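Local coordinates for oxidoreductase, NAD-binding/iron-sulfur cluster-binding protein (Nitratireductor pacificus pht-3B, PDB 6ZXU) that is a catabolic reductive dehalogenase that carries cobalamin and two [4Fe-4S] clusters, and probably uses them to remove halogen from organohalide substrates, at residues F146-G151 against A169-M174; F150-E155 against L228-R233. All coordinates share one frame; numbering follows the deposited sequence.

Interaction 1: residues F146-G151 against A169-M174; sequences FAVQFG and AARTDM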
loop_
_atom_site.group_PDB
_atom_site.type_symbol
_atom_site.label_atom_id
_atom_site.label_comp_id
_atom_site.label_asym_id
_atom_site.label_seq_id
_atom_site.Cartn_x
_atom_site.Cartn_y
_atom_site.Cartn_z
ATOM N N PHE A 146 5.981 2.251 19.886
ATOM C CA PHE A 146 6.336 2.816 18.587
ATOM C C PHE A 146 5.896 4.230 18.467
ATOM O O PHE A 146 4.941 4.654 19.107
ATOM C CB PHE A 146 5.836 1.980 17.455
ATOM C CG PHE A 146 4.351 1.893 17.410
ATOM C CD1 PHE A 146 3.623 2.930 16.793
ATOM C CD2 PHE A 146 3.687 0.802 17.902
ATOM C CE1 PHE A 146 2.255 2.835 16.703
ATOM C CE2 PHE A 146 2.283 0.743 17.873
ATOM C CZ PHE A 146 1.561 1.780 17.291
ATOM N N ALA A 147 6.628 5.003 17.665
ATOM C CA ALA A 147 6.334 6.416 17.407
ATOM C C ALA A 147 6.018 6.522 15.910
ATOM O O ALA A 147 6.585 5.822 15.055
ATOM C CB ALA A 147 7.470 7.328 17.747
ATOM N N VAL A 148 5.102 7.385 15.608
ATOM C CA VAL A 148 4.894 7.816 14.223
ATOM C C VAL A 148 5.208 9.294 14.163
ATOM O O VAL A 148 4.616 10.100 14.886
ATOM C CB VAL A 148 3.425 7.495 13.760
ATOM C CG1 VAL A 148 3.091 8.145 12.393
ATOM C CG2 VAL A 148 3.222 6.023 13.710
ATOM N N GLN A 149 6.027 9.712 13.222
ATOM C CA GLN A 149 6.317 11.141 13.046
ATOM C C GLN A 149 5.137 11.941 12.518
ATOM O O GLN A 149 4.336 11.459 11.747
ATOM C CB GLN A 149 7.542 11.324 12.097
ATOM C CG GLN A 149 8.046 12.755 12.141
ATOM C CD GLN A 149 9.413 13.026 11.523
ATOM O OE1 GLN A 149 10.053 14.040 11.830
ATOM N NE2 GLN A 149 9.820 12.191 10.619
ATOM N N PHE A 150 5.018 13.182 12.969
ATOM C CA PHE A 150 4.059 14.104 12.425
ATOM C C PHE A 150 4.244 14.185 10.945
ATOM O O PHE A 150 5.370 14.118 10.455
ATOM C CB PHE A 150 4.288 15.543 12.987
ATOM C CG PHE A 150 3.602 15.819 14.294
ATOM C CD1 PHE A 150 3.144 14.826 15.072
ATOM C CD2 PHE A 150 3.494 17.125 14.756
ATOM C CE1 PHE A 150 2.545 15.077 16.299
ATOM C CE2 PHE A 150 2.892 17.389 15.972
ATOM C CZ PHE A 150 2.425 16.348 16.761
ATOM N N GLY A 151 3.142 14.423 10.242
ATOM C CA GLY A 151 3.209 14.712 8.797
ATOM C C GLY A 151 3.769 16.080 8.509
ATOM O O GLY A 151 3.631 17.014 9.305
ATOM N N ALA A 169 -1.526 16.064 15.502
ATOM C CA ALA A 169 -1.573 15.105 16.605
ATOM C C ALA A 169 -2.699 14.147 16.472
ATOM O O ALA A 169 -2.553 12.965 16.725
ATOM C CB ALA A 169 -1.685 15.844 17.927
ATOM N N ALA A 170 -3.836 14.622 16.006
ATOM C CA ALA A 170 -4.995 13.720 15.716
ATOM C C ALA A 170 -4.791 12.819 14.486
ATOM O O ALA A 170 -5.079 11.651 14.511
ATOM C CB ALA A 170 -6.258 14.548 15.533
ATOM N N ARG A 171 -4.232 13.382 13.422
ATOM C CA ARG A 171 -3.796 12.614 12.258
ATOM C C ARG A 171 -2.789 11.517 12.664
ATOM O O ARG A 171 -2.924 10.363 12.307
ATOM C CB ARG A 171 -3.194 13.576 11.234
ATOM C CG ARG A 171 -2.519 12.978 9.992
ATOM C CD ARG A 171 -1.047 12.876 10.282
ATOM N NE ARG A 171 -0.165 12.548 9.183
ATOM C CZ ARG A 171 0.997 11.959 9.364
ATOM N NH1 ARG A 171 1.456 11.705 10.578
ATOM N NH2 ARG A 171 1.766 11.704 8.332
ATOM N N THR A 172 -1.780 11.901 13.403
ATOM C CA THR A 172 -0.774 10.947 13.817
ATOM C C THR A 172 -1.315 9.971 14.884
ATOM O O THR A 172 -0.995 8.782 14.840
ATOM C CB THR A 172 0.448 11.701 14.267
ATOM O OG1 THR A 172 0.822 12.670 13.262
ATOM C CG2 THR A 172 1.580 10.740 14.523
ATOM N N ASP A 173 -2.150 10.431 15.794
ATOM C CA ASP A 173 -2.878 9.471 16.662
ATOM C C ASP A 173 -3.658 8.426 15.894
ATOM O O ASP A 173 -3.686 7.244 16.267
ATOM C CB ASP A 173 -3.804 10.191 17.667
ATOM C CG ASP A 173 -3.070 10.741 18.878
ATOM O OD1 ASP A 173 -1.868 10.389 19.132
ATOM O OD2 ASP A 173 -3.674 11.565 19.584
ATOM N N MET A 174 -4.380 8.855 14.869
ATOM C CA MET A 174 -5.118 7.882 14.018
ATOM C C MET A 174 -4.215 6.768 13.483
ATOM O O MET A 174 -4.548 5.572 13.519
ATOM C CB MET A 174 -5.797 8.637 12.832
ATOM C CG MET A 174 -6.558 7.732 11.907
ATOM S SD MET A 174 -7.043 8.595 10.351
ATOM C CE MET A 174 -5.399 9.033 9.664
#
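R171 swings CG away from its backbone nitrogen (chi1 173°) and bends at chi2, which lays the guanidinium against the backbone of Q149-G151. T172 sets CG2 anti to its backbone N, facing V148, and OG1 beside that N, facing F150. R171 NH1 donates to Q149 O at 3.1 Å, in the carbonyl plane and on a lone pair, though the bond is bent (N-H...O 142°). The same NH1 hydrogen-bonds T172 OG1 at 2.9 Å, so one nitrogen ties the strand end to the helical side chain. G151 N lies over one guanidinium face, toward the rim; a fellow donor, it makes no hydrogen bond with NH1. This is helix-on-sheet packing: helix 168-190 lies across the end of strand 142-149 in a four-stranded antiparallel sheet, the short segments at 135° with axes 8.6 Å apart. T172 CG2 reaches V148 CG1 at 3.7 Å, the side chains sliding past in opposite directions, and its OG1 is also hydrogen-bonded to N168 O. The F150 ring reaches the first turn of the helix, CZ 4.3 Å from A169 CB. R171 NH2 is hydrogen-bonded to Y389 O of helix 376-390, and the guanidinium makes a cation-pi contact with Y389.

Interaction 2: residues F150-E155 against L228-R233; sequences FGREPE and LRRGFR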
loop_
_atom_site.group_PDB
_atom_site.type_symbol
_atom_site.label_atom_id
_atom_site.label_comp_id
_atom_site.label_asym_id
_atom_site.label_seq_id
_atom_site.Cartn_x
_atom_site.Cartn_y
_atom_site.Cartn_z
ATOM N N PHE A 150 5.018 13.182 12.969
ATOM C CA PHE A 150 4.059 14.104 12.425
ATOM C C PHE A 150 4.244 14.185 10.945
ATOM O O PHE A 150 5.370 14.118 10.455
ATOM C CB PHE A 150 4.288 15.543 12.987
ATOM C CG PHE A 150 3.602 15.819 14.294
ATOM C CD1 PHE A 150 3.144 14.826 15.072
ATOM C CD2 PHE A 150 3.494 17.125 14.756
ATOM C CE1 PHE A 150 2.545 15.077 16.299
ATOM C CE2 PHE A 150 2.892 17.389 15.972
ATOM C CZ PHE A 150 2.425 16.348 16.761
ATOM N N GLY A 151 3.142 14.423 10.242
ATOM C CA GLY A 151 3.209 14.712 8.797
ATOM C C GLY A 151 3.769 16.080 8.509
ATOM O O GLY A 151 3.631 17.014 9.305
ATOM N N ARG A 152 4.351 16.229 7.320
ATOM C CA ARG A 152 4.655 17.542 6.790
ATOM C C ARG A 152 3.361 18.309 6.494
ATOM O O ARG A 152 2.363 17.723 6.045
ATOM C CB ARG A 152 5.413 17.447 5.474
ATOM C CG ARG A 152 6.844 16.987 5.583
ATOM C CD ARG A 152 7.520 16.998 4.199
ATOM N NE ARG A 152 7.567 18.331 3.672
ATOM C CZ ARG A 152 7.594 18.654 2.369
ATOM N NH1 ARG A 152 7.636 17.731 1.437
ATOM N NH2 ARG A 152 7.565 19.912 2.010
ATOM N N GLU A 153 3.366 19.599 6.759
ATOM C CA GLU A 153 2.187 20.408 6.474
ATOM C C GLU A 153 2.530 21.440 5.382
ATOM O O GLU A 153 3.675 21.787 5.175
ATOM C CB GLU A 153 1.698 21.132 7.723
ATOM C CG GLU A 153 1.518 20.244 8.953
ATOM C CD GLU A 153 0.903 21.014 10.173
ATOM O OE1 GLU A 153 0.433 22.175 9.953
ATOM O OE2 GLU A 153 0.828 20.467 11.337
ATOM N N PRO A 154 1.516 21.894 4.635
ATOM C CA PRO A 154 1.724 22.958 3.705
ATOM C C PRO A 154 2.216 24.249 4.430
ATOM O O PRO A 154 1.841 24.491 5.591
ATOM C CB PRO A 154 0.338 23.186 3.133
ATOM C CG PRO A 154 -0.441 22.011 3.432
ATOM C CD PRO A 154 0.106 21.516 4.720
ATOM N N GLU A 155 2.992 25.035 3.722
ATOM C CA GLU A 155 3.429 26.334 4.213
ATOM C C GLU A 155 2.276 27.295 4.189
ATOM O O GLU A 155 1.224 27.072 3.536
ATOM C CB GLU A 155 4.586 26.901 3.362
ATOM C CG GLU A 155 5.779 25.943 3.216
ATOM C CD GLU A 155 6.555 25.703 4.551
ATOM O OE1 GLU A 155 7.424 26.559 4.919
ATOM O OE2 GLU A 155 6.319 24.638 5.235
ATOM N N LEU A 228 13.177 12.503 14.879
ATOM C CA LEU A 228 11.773 12.848 14.568
ATOM C C LEU A 228 11.498 14.285 14.916
ATOM O O LEU A 228 10.724 14.617 15.760
ATOM C CB LEU A 228 10.843 11.907 15.266
ATOM C CG LEU A 228 11.070 10.436 15.082
ATOM C CD1 LEU A 228 9.869 9.662 15.646
ATOM C CD2 LEU A 228 11.402 9.953 13.672
ATOM N N ARG A 229 12.162 15.157 14.187
ATOM C CA ARG A 229 12.211 16.549 14.448
ATOM C C ARG A 229 10.890 17.280 14.176
ATOM O O ARG A 229 10.674 18.378 14.676
ATOM C CB ARG A 229 13.352 17.159 13.594
ATOM C CG ARG A 229 14.768 16.665 13.958
ATOM N N ARG A 230 9.978 16.664 13.448
ATOM C CA ARG A 230 8.664 17.273 13.321
ATOM C C ARG A 230 7.699 17.081 14.518
ATOM O O ARG A 230 6.642 17.680 14.537
ATOM C CB ARG A 230 7.991 16.797 12.016
ATOM C CG ARG A 230 8.878 17.048 10.873
ATOM C CD ARG A 230 8.107 17.056 9.557
ATOM N NE ARG A 230 8.116 15.757 8.949
ATOM C CZ ARG A 230 9.007 15.369 8.014
ATOM N NH1 ARG A 230 9.932 16.181 7.554
ATOM N NH2 ARG A 230 8.909 14.146 7.514
ATOM N N GLY A 231 8.059 16.266 15.492
ATOM C CA GLY A 231 7.122 15.801 16.454
ATOM C C GLY A 231 6.611 14.446 16.077
ATOM O O GLY A 231 6.910 13.925 15.006
ATOM N N PHE A 232 5.895 13.814 17.000
ATOM C CA PHE A 232 5.489 12.454 16.855
ATOM C C PHE A 232 4.357 12.162 17.893
ATOM O O PHE A 232 4.133 12.947 18.804
ATOM C CB PHE A 232 6.661 11.487 17.076
ATOM C CG PHE A 232 7.229 11.555 18.460
ATOM C CD1 PHE A 232 8.193 12.486 18.768
ATOM C CD2 PHE A 232 6.747 10.750 19.459
ATOM C CE1 PHE A 232 8.702 12.580 20.059
ATOM C CE2 PHE A 232 7.277 10.822 20.758
ATOM C CZ PHE A 232 8.238 11.724 21.048
ATOM N N ARG A 233 3.694 11.019 17.707
ATOM C CA ARG A 233 2.775 10.453 18.643
ATOM C C ARG A 233 3.094 9.010 18.839
ATOM O O ARG A 233 3.815 8.419 18.022
ATOM C CB ARG A 233 1.301 10.652 18.215
ATOM C CG ARG A 233 0.958 12.077 17.912
ATOM C CD ARG A 233 0.885 13.000 19.144
ATOM N NE ARG A 233 -0.296 12.667 19.925
ATOM C CZ ARG A 233 -0.741 13.342 20.980
ATOM N NH1 ARG A 233 -0.162 14.429 21.424
ATOM N NH2 ARG A 233 -1.858 12.929 21.546
#
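G231 lies over one face of the F150 ring, its CA 4.2 Å from the ring centroid and 14° off the normal, a CH-pi contact. R233 CG meets the ring at its edge, 3.8 Å from CE1, and R230 O approaches CD2 obliquely at 3.2 Å. Next to the ring, F150 N donates a nearly straight hydrogen bond to G231 O (2.9 Å, N-H...O 173°), although the donor stands above the carbonyl plane. Further along the loop, R230, bent at chi3, brings its guanidinium to R152, whose CG sits over the centre of that group, 3.6 Å from CZ, while F150 O lies at its edge. The two guanidinium planes are 51° apart, and each has its own partner, E279 in a salt bridge with R230 NH1 and R281 O for R152 NH2. A type I turn from L228 to G231, closed by G231 N to L228 O, sets the glycine against the ring. Q149 OE1, from the end of strand 142-149, accepts a hydrogen bond from R230 N in the turn. The turn leads into strand 232-239, the neighbour of strand 142-149, and the F150 ring lies between the start of strand 232-239 and N168 and T172 of helix 168-190.

Overall arrangement
Along the chain, strand 142-149 runs into F150 and G151, which both interactions share, then into the loop toward helix 161-164. Interaction 1 closes a short loop, 17 residues between its segments, bringing the start of helix 168-190 back onto the strand end. Interaction 2 closes a longer one of 72 residues, returning the chain through the turn ahead of strand 232-239. The two spans cross, since the first segments overlap and interaction 1 begins and ends earlier. Their centres are 8 Å apart, and the D173-R233 salt bridge joins helix to strand directly. Together they tie helix 168-190 to the two central, neighbouring strands of the sheet, away from the cobalamin and iron-sulfur sites.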